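Local coordinates for protein peptide methionine sulfoxide reductase MsrA (Corynebacterium diphtheriae, PDB 4D7L) that probably repairs oxidised proteins by reducing the S epimer of methionine sulfoxide to methionine, then being regenerated by thiol-disulfide exchange, at residues P99-Y103 with R104-T108; Y208-E211 with D212-Q216; R29-E33 with K34-K38. One frame throughout, in Å; residues are numbered along the deposited sequence. Where two conformers were deposited one is given.

All three contacts are local, each joining the two halves of one continuous stretch, but their surroundings differ. Contacts 1 and 2 are partly buried and meet near the predicted active-site cysteine: Tyr103 N is probably hydrogen-bonded to Glu211 OE2 at 3.1 Å, and the Tyr103 ring packs on His214. Contact 1 starts a short helix, using a capping box and a sulfur-aromatic pair; contact 2 leaves an edge strand, held by an amide-to-backbone bond and apolar packing. Contact 3 is a surface turn with mostly backbone bonds, one water bridge and a single small apolar pair. It touches contact 1 through Leu37 and Lys38, whereas its nearest atoms lie about 8 Å from contact 2.

Contact 1. Residues P99-Y103 with R104-T108; sequences PNPTY and RETCT. With CAC (cacodylate ion), chain D.
Thr102 and Glu105 exchange bonds in both directions. Glu105 N gives its hydrogen to Thr102 OG1 at 3.0 Å, and Thr102 N returns one to Glu105 OE1 at 2.9 Å, reaching that oxygen on its anti side, tilted out of the carboxylate plane. Thr102 holds OG1 between its own N and carbonyl carbon (chi1 64°), turned to the first turn of the helix; the extended Glu105 chain carries its carboxylate back past that hydroxyl, with CG only 3.2 Å from Thr102 OG1. This reciprocal pattern is a capping box, with Thr102 as N-cap of helix 103-107. A water is hydrogen-bonded to both Glu105 OE1 and Asn100 O. Behind the cap, Thr106 N bonds to Thr102 O at 3.0 Å.

Further along, Cys107 SG sits over one face of the Tyr103 ring, 3.5 Å from its centroid and 17° off the normal. Tyr103 has CG opposite its backbone N (chi1 177°), and Cys107 follows one helical turn later, which brings ring and sulfur together. At the ring's edge, Tyr103 OH donates to cacodylate O1 at 2.6 Å, and Tyr155 OH also bonds to this ion. Cys72, the predicted catalytic residue, is about 7 Å from Tyr103 between side chains, consistent with the paired tyrosines of the sulfoxide pocket in MsrA relatives.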
loop_
_atom_site.group_PDB
_atom_site.type_symbol
_atom_site.label_atom_id
_atom_site.label_comp_id
_atom_site.label_asym_id
_atom_site.label_seq_id
_atom_site.Cartn_x
_atom_site.Cartn_y
_atom_site.Cartn_z
ATOM N N PRO A 99 -8.911 -12.957 -6.605
ATOM C CA PRO A 99 -9.309 -13.055 -5.187
ATOM C C PRO A 99 -8.292 -13.846 -4.341
ATOM O O PRO A 99 -7.783 -14.876 -4.798
ATOM C CB PRO A 99 -10.658 -13.787 -5.244
ATOM C CG PRO A 99 -10.574 -14.605 -6.477
ATOM C CD PRO A 99 -9.775 -13.784 -7.472
ATOM N N ASN A 100 -8.023 -13.359 -3.130
ATOM C CA ASN A 100 -7.090 -14.000 -2.209
ATOM C C ASN A 100 -5.805 -14.529 -2.837
ATOM O O ASN A 100 -5.520 -15.727 -2.742
ATOM C CB ASN A 100 -7.800 -15.146 -1.497
ATOM C CG ASN A 100 -9.011 -14.668 -0.746
ATOM O OD1 ASN A 100 -8.883 -13.902 0.216
ATOM N ND2 ASN A 100 -10.202 -15.108 -1.177
ATOM N N PRO A 101 -5.027 -13.640 -3.471
ATOM C CA PRO A 101 -3.765 -14.074 -4.077
ATOM C C PRO A 101 -2.700 -14.375 -3.017
ATOM O O PRO A 101 -2.708 -13.749 -1.967
ATOM C CB PRO A 101 -3.350 -12.861 -4.912
ATOM C CG PRO A 101 -3.870 -11.670 -4.107
ATOM C CD PRO A 101 -5.227 -12.176 -3.583
ATOM N N THR A 102 -1.831 -15.342 -3.281
ATOM C CA THR A 102 -0.608 -15.486 -2.500
ATOM C C THR A 102 0.378 -14.415 -2.938
ATOM O O THR A 102 0.230 -13.826 -4.004
ATOM C CB THR A 102 0.052 -16.844 -2.701
ATOM O OG1 THR A 102 0.464 -16.959 -4.070
ATOM C CG2 THR A 102 -0.921 -17.982 -2.375
ATOM N N TYR A 103 1.392 -14.173 -2.122
ATOM C CA TYR A 103 2.438 -13.241 -2.491
ATOM C C TYR A 103 3.109 -13.671 -3.794
ATOM O O TYR A 103 3.354 -12.860 -4.708
ATOM C CB TYR A 103 3.464 -13.151 -1.358
ATOM C CG TYR A 103 4.636 -12.247 -1.663
ATOM C CD1 TYR A 103 4.458 -10.870 -1.805
ATOM C CD2 TYR A 103 5.926 -12.763 -1.759
ATOM C CE1 TYR A 103 5.551 -10.019 -2.051
ATOM C CE2 TYR A 103 7.010 -11.932 -2.006
ATOM C CZ TYR A 103 6.810 -10.562 -2.149
ATOM O OH TYR A 103 7.884 -9.733 -2.391
ATOM N N ARG A 104 3.394 -14.958 -3.893
ATOM C CA ARG A 104 4.075 -15.440 -5.090
ATOM C C ARG A 104 3.208 -15.154 -6.311
ATOM O O ARG A 104 3.702 -14.698 -7.332
ATOM C CB ARG A 104 4.386 -16.937 -4.975
ATOM C CG ARG A 104 5.012 -17.539 -6.230
ATOM C CD ARG A 104 5.314 -19.031 -6.032
ATOM N NE ARG A 104 6.268 -19.257 -4.947
ATOM C CZ ARG A 104 7.589 -19.185 -5.089
ATOM N NH1 ARG A 104 8.120 -18.916 -6.276
ATOM N NH2 ARG A 104 8.381 -19.399 -4.046
ATOM N N GLU A 105 1.900 -15.353 -6.195
ATOM C CA GLU A 105 1.027 -15.023 -7.327
ATOM C C GLU A 105 1.089 -13.534 -7.701
ATOM O O GLU A 105 1.184 -13.179 -8.882
ATOM C CB GLU A 105 -0.415 -15.424 -7.010
ATOM C CG GLU A 105 -0.603 -16.930 -7.045
ATOM C CD GLU A 105 -1.980 -17.379 -6.589
ATOM O OE1 GLU A 105 -2.629 -16.668 -5.787
ATOM O OE2 GLU A 105 -2.400 -18.464 -7.035
ATOM N N THR A 106 1.020 -12.668 -6.701
ATOM C CA THR A 106 1.025 -11.237 -6.961
ATOM C C THR A 106 2.327 -10.816 -7.659
ATOM O O THR A 106 2.299 -9.992 -8.576
ATOM C CB THR A 106 0.836 -10.435 -5.656
ATOM O OG1 THR A 106 -0.437 -10.767 -5.086
ATOM C CG2 THR A 106 0.915 -8.939 -5.910
ATOM N N CYS A 107 3.449 -11.414 -7.258
ATOM C CA CYS A 107 4.749 -11.060 -7.840
ATOM C C CYS A 107 4.855 -11.421 -9.317
ATOM O O CYS A 107 5.745 -10.905 -9.998
ATOM C CB CYS A 107 5.902 -11.727 -7.076
ATOM S SG CYS A 107 6.039 -11.140 -5.374
ATOM N N THR A 108 3.966 -12.279 -9.832
ATOM C CA THR A 108 3.972 -12.574 -11.280
ATOM C C THR A 108 3.457 -11.423 -12.142
ATOM O O THR A 108 3.597 -11.442 -13.379
ATOM C CB THR A 108 3.107 -13.798 -11.643
ATOM O OG1 THR A 108 1.731 -13.473 -11.431
ATOM C CG2 THR A 108 3.497 -15.025 -10.798
HETATM AS AS CAC D . 8.667 -6.628 -1.867
HETATM O O1 CAC D . 7.658 -7.248 -3.142
HETATM O O2 CAC D . 9.260 -5.053 -2.311
HETATM C C1 CAC D . 10.183 -7.841 -1.584
HETATM C C2 CAC D . 7.621 -6.490 -0.212
HETATM O O HOH W 1 -4.655 -17.798 -4.326
#

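Contact 2. Residues Y208-E211 with D212-Q216; sequences YMAE and DEHQQ
Gln215 folds back so that its amide NE2 donates to Ala210 O at 3.0 Å, with an N-H...O angle of 147°. The contact lies where 208-209, an edge strand of the mixed sheet in this MsrA fold, gives way to reverse turns: His214 N bonds to Glu211 O at 3.0 Å, and Gln215 N bonds in the same i to i+3 manner to Asp212 O. Residues 212-214 accordingly have helical backbone angles without forming a regular helix.

The tight side is the one facing the sheet. Gln215 is bent at chi2 (-61°), which returns its amide toward the strand. There the oxygen of Ala210 lies close to the amide plane, while NE2 approaches from above the carbonyl plane of Ala210. NE2 also bonds to Val91 O of strand 86-94; two backbone oxygens thus share NE2, which restrains the rotation of the amide. Met209 crosses Gln215 at about a right angle and lays its methyl CE 3.8 Å from Gln215 CD. Next to this, Ala210 CB packs against His214 CB at 3.9 Å, and Trp74 NE1 bonds to His214 ND1.

The opposite character appears at Asp212 and Glu213. The CB of Asp212 starts out away from 208-211, and its carboxylate has a long, weak ion pair with Lys220; exposed Glu213 makes slight contact. Glu211 lies alongside His214, its OE1 3.9 Å from His214 CD2 and carboxylate and ring planes 46° apart; its OE2 bonds to Tyr103 N. Glu213, bent at chi2, brings its OE1 to 3.5 Å from Glu211 CB.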
loop_
_atom_site.group_PDB
_atom_site.type_symbol
_atom_site.label_atom_id
_atom_site.label_comp_id
_atom_site.label_asym_id
_atom_site.label_seq_id
_atom_site.Cartn_x
_atom_site.Cartn_y
_atom_site.Cartn_z
ATOM N N TYR A 208 -6.864 -7.844 0.387
ATOM C CA TYR A 208 -6.488 -9.200 0.787
ATOM C C TYR A 208 -5.180 -9.171 1.548
ATOM O O TYR A 208 -4.183 -8.680 1.026
ATOM C CB TYR A 208 -6.338 -10.109 -0.453
ATOM C CG TYR A 208 -7.583 -10.158 -1.297
ATOM C CD1 TYR A 208 -8.701 -10.892 -0.871
ATOM C CD2 TYR A 208 -7.654 -9.477 -2.515
ATOM C CE1 TYR A 208 -9.864 -10.960 -1.642
ATOM C CE2 TYR A 208 -8.823 -9.531 -3.288
ATOM C CZ TYR A 208 -9.911 -10.272 -2.850
ATOM O OH TYR A 208 -11.052 -10.336 -3.631
ATOM N N MET A 209 -5.175 -9.690 2.770
ATOM C CA MET A 209 -3.943 -9.692 3.551
ATOM C C MET A 209 -2.917 -10.636 2.978
ATOM O O MET A 209 -3.261 -11.741 2.571
ATOM C CB MET A 209 -4.206 -10.089 5.006
ATOM C CG MET A 209 -5.040 -9.132 5.807
ATOM S SD MET A 209 -5.080 -9.679 7.543
ATOM C CE MET A 209 -3.474 -9.193 8.135
ATOM N N ALA A 210 -1.649 -10.216 3.001
ATOM C CA ALA A 210 -0.535 -11.088 2.658
ATOM C C ALA A 210 -0.293 -12.113 3.773
ATOM O O ALA A 210 -0.800 -11.949 4.883
ATOM C CB ALA A 210 0.729 -10.250 2.407
ATOM N N GLU A 211 0.507 -13.139 3.477
ATOM C CA GLU A 211 0.899 -14.155 4.440
ATOM C C GLU A 211 1.436 -13.553 5.738
ATOM O O GLU A 211 1.956 -12.444 5.746
ATOM C CB GLU A 211 1.987 -15.067 3.829
ATOM C CG GLU A 211 1.468 -16.001 2.705
ATOM C CD GLU A 211 1.432 -15.342 1.309
ATOM O OE1 GLU A 211 1.530 -14.097 1.192
ATOM O OE2 GLU A 211 1.303 -16.090 0.323
ATOM N N ASP A 212 1.316 -14.297 6.828
ATOM C CA ASP A 212 1.783 -13.844 8.146
ATOM C C ASP A 212 3.237 -13.334 8.177
ATOM O O ASP A 212 3.568 -12.359 8.872
ATOM C CB ASP A 212 1.620 -14.998 9.145
ATOM C CG ASP A 212 2.070 -14.625 10.554
ATOM O OD1 ASP A 212 1.420 -13.759 11.187
ATOM O OD2 ASP A 212 3.075 -15.202 11.018
ATOM N N GLU A 213 4.103 -13.991 7.417
ATOM C CA GLU A 213 5.517 -13.639 7.366
ATOM C C GLU A 213 5.745 -12.200 6.924
ATOM O O GLU A 213 6.735 -11.576 7.327
ATOM C CB GLU A 213 6.279 -14.590 6.413
ATOM C CG GLU A 213 6.424 -16.006 6.949
ATOM C CD GLU A 213 5.142 -16.865 6.845
ATOM O OE1 GLU A 213 4.164 -16.474 6.158
ATOM O OE2 GLU A 213 5.116 -17.948 7.474
ATOM N N HIS A 214 4.861 -11.678 6.071
ATOM C CA HIS A 214 4.997 -10.292 5.584
ATOM C C HIS A 214 4.558 -9.232 6.597
ATOM O O HIS A 214 4.968 -8.069 6.503
ATOM C CB HIS A 214 4.184 -10.097 4.284
ATOM C CG HIS A 214 4.748 -10.851 3.120
ATOM N ND1 HIS A 214 5.727 -10.327 2.304
ATOM C CD2 HIS A 214 4.503 -12.101 2.664
ATOM C CE1 HIS A 214 6.064 -11.222 1.392
ATOM N NE2 HIS A 214 5.319 -12.300 1.573
ATOM N N GLN A 215 3.694 -9.614 7.527
ATOM C CA GLN A 215 3.136 -8.657 8.483
ATOM C C GLN A 215 4.222 -8.197 9.427
ATOM O O GLN A 215 4.812 -9.010 10.114
ATOM C CB GLN A 215 1.971 -9.292 9.256
ATOM C CG GLN A 215 0.910 -9.914 8.328
ATOM C CD GLN A 215 0.271 -8.877 7.388
ATOM O OE1 GLN A 215 0.137 -7.710 7.752
ATOM N NE2 GLN A 215 -0.161 -9.311 6.193
ATOM N N GLN A 216 4.500 -6.898 9.427
ATOM C CA GLN A 216 5.600 -6.323 10.214
ATOM C C GLN A 216 6.921 -7.031 9.948
ATOM O O GLN A 216 7.720 -7.249 10.856
ATOM C CB GLN A 216 5.273 -6.358 11.713
ATOM C CG GLN A 216 4.017 -5.563 12.089
ATOM C CD GLN A 216 2.761 -6.416 12.045
ATOM O OE1 GLN A 216 2.654 -7.404 12.769
ATOM N NE2 GLN A 216 1.810 -6.039 11.196
#

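Contact 3. Residues R29-E33 with K34-K38; sequences RLVEE and KDALK
Val31 and Ala36 form the apolar pair of this turn, Val31 CG2 resting 3.8 Å from Ala36 CB. The rest of the first shell is mainly backbone. Asp35 N reaches Glu32 O at 2.7 Å with an N-H...O angle of 141°, and Ala36 N reaches Glu33 O at 3.2 Å. Each donor stands well above the plane of the carbonyl it uses, and together the bonds make two overlapping i to i+3 turns, a short 3-10 segment over 33-35.

Around this backbone core, the side chains of Glu32 and Asp35 lie side by side and point the same way. Asp35 OD2 comes within 3.6 Å of Glu32 CB, against the methylene and not the carboxylate of the glutamate. The bend of Glu32 at chi2 (-60°) takes its own carboxylate elsewhere, and the two acidic groups are turned 85° against each other, with Glu32 OE1 and Asp35 OD2 6.3 Å apart. Any repulsion between them is therefore probably modest. A water joins the two residues, accepting from Glu32 N at 2.8 Å and donating to Asp35 OD2 at 2.7 Å. It thus ties the start of the turn to the aspartate at its end.

Farther out, both arms are held by the body of the protein. Val31 N bonds to Asn112 OD1, and Leu37 pairs through its backbone with Arg110, both in the loop linking helix 103-107 to strand 114-121. Leu37 O also bonds to Thr98 OG1, and Ala36 touches Ile97; the second arm thus also lies against the loop between strand 86-94 and helix 103-107.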
loop_
_atom_site.group_PDB
_atom_site.type_symbol
_atom_site.label_atom_id
_atom_site.label_comp_id
_atom_site.label_asym_id
_atom_site.label_seq_id
_atom_site.Cartn_x
_atom_site.Cartn_y
_atom_site.Cartn_z
ATOM N N ARG A 29 2.678 -4.134 -17.927
ATOM C CA ARG A 29 1.295 -3.830 -18.270
ATOM C C ARG A 29 0.363 -4.662 -17.411
ATOM O O ARG A 29 0.734 -5.754 -16.988
ATOM C CB ARG A 29 1.026 -4.111 -19.752
ATOM C CG ARG A 29 1.436 -5.505 -20.179
ATOM N N LEU A 30 -0.829 -4.130 -17.138
ATOM C CA LEU A 30 -1.890 -4.887 -16.482
ATOM C C LEU A 30 -2.330 -6.014 -17.402
ATOM O O LEU A 30 -2.241 -5.866 -18.612
ATOM C CB LEU A 30 -3.077 -3.986 -16.152
ATOM C CG LEU A 30 -2.801 -2.852 -15.165
ATOM C CD1 LEU A 30 -3.998 -1.926 -15.122
ATOM C CD2 LEU A 30 -2.534 -3.436 -13.791
ATOM N N VAL A 31 -2.766 -7.142 -16.856
ATOM C CA VAL A 31 -3.303 -8.191 -17.719
ATOM C C VAL A 31 -4.816 -7.973 -17.930
ATOM O O VAL A 31 -5.460 -7.293 -17.135
ATOM C CB VAL A 31 -3.034 -9.602 -17.147
ATOM C CG1 VAL A 31 -1.523 -9.822 -16.984
ATOM C CG2 VAL A 31 -3.764 -9.813 -15.819
ATOM N N GLU A 32 -5.381 -8.515 -19.014
ATOM C CA GLU A 32 -6.840 -8.527 -19.139
ATOM C C GLU A 32 -7.436 -9.371 -18.007
ATOM O O GLU A 32 -6.868 -10.406 -17.630
ATOM C CB GLU A 32 -7.271 -9.080 -20.504
ATOM C CG GLU A 32 -6.864 -8.206 -21.672
ATOM C CD GLU A 32 -7.465 -6.814 -21.587
ATOM O OE1 GLU A 32 -8.683 -6.706 -21.323
ATOM O OE2 GLU A 32 -6.719 -5.825 -21.777
ATOM N N GLU A 33 -8.574 -8.945 -17.462
ATOM C CA GLU A 33 -9.132 -9.646 -16.315
ATOM C C GLU A 33 -9.442 -11.089 -16.672
ATOM O O GLU A 33 -9.311 -11.977 -15.837
ATOM C CB GLU A 33 -10.408 -8.957 -15.804
ATOM C CG GLU A 33 -10.117 -7.686 -15.037
ATOM C CD GLU A 33 -11.371 -6.995 -14.524
ATOM O OE1 GLU A 33 -12.460 -7.620 -14.505
ATOM O OE2 GLU A 33 -11.257 -5.810 -14.162
ATOM N N LYS A 34 -9.795 -11.332 -17.928
ATOM C CA LYS A 34 -10.068 -12.700 -18.355
ATOM C C LYS A 34 -8.806 -13.568 -18.330
ATOM O O LYS A 34 -8.895 -14.796 -18.243
ATOM C CB LYS A 34 -10.696 -12.705 -19.748
ATOM C CG LYS A 34 -9.701 -12.515 -20.857
ATOM C CD LYS A 34 -10.375 -12.494 -22.214
ATOM C CE LYS A 34 -9.388 -12.044 -23.285
ATOM N NZ LYS A 34 -9.992 -12.119 -24.639
ATOM N N ASP A 35 -7.636 -12.930 -18.386
ATOM C CA ASP A 35 -6.359 -13.643 -18.367
ATOM C C ASP A 35 -5.712 -13.675 -16.976
ATOM O O ASP A 35 -4.655 -14.266 -16.802
ATOM C CB ASP A 35 -5.367 -12.996 -19.325
ATOM C CG ASP A 35 -5.833 -13.031 -20.762
ATOM O OD1 ASP A 35 -6.529 -13.995 -21.135
ATOM O OD2 ASP A 35 -5.494 -12.089 -21.511
ATOM N N ALA A 36 -6.332 -13.038 -15.991
ATOM C CA ALA A 36 -5.706 -12.923 -14.680
ATOM C C ALA A 36 -5.741 -14.255 -13.931
ATOM O O ALA A 36 -6.531 -15.132 -14.263
ATOM C CB ALA A 36 -6.383 -11.831 -13.874
ATOM N N LEU A 37 -4.861 -14.419 -12.943
ATOM C CA LEU A 37 -4.860 -15.634 -12.119
ATOM C C LEU A 37 -6.194 -15.797 -11.398
ATOM O O LEU A 37 -6.804 -14.813 -10.960
ATOM C CB LEU A 37 -3.706 -15.594 -11.098
ATOM C CG LEU A 37 -2.323 -15.742 -11.736
ATOM C CD1 LEU A 37 -1.206 -15.404 -10.751
ATOM C CD2 LEU A 37 -2.135 -17.180 -12.269
ATOM N N LYS A 38 -6.639 -17.036 -11.245
ATOM C CA LYS A 38 -7.961 -17.274 -10.665
ATOM C C LYS A 38 -7.989 -17.096 -9.153
ATOM O O LYS A 38 -9.037 -16.798 -8.594
ATOM C CB LYS A 38 -8.469 -18.677 -11.031
ATOM C CG LYS A 38 -8.727 -18.823 -12.519
ATOM C CD LYS A 38 -9.561 -17.667 -13.063
HETATM O O HOH W 2 -3.869 -10.036 -20.745
#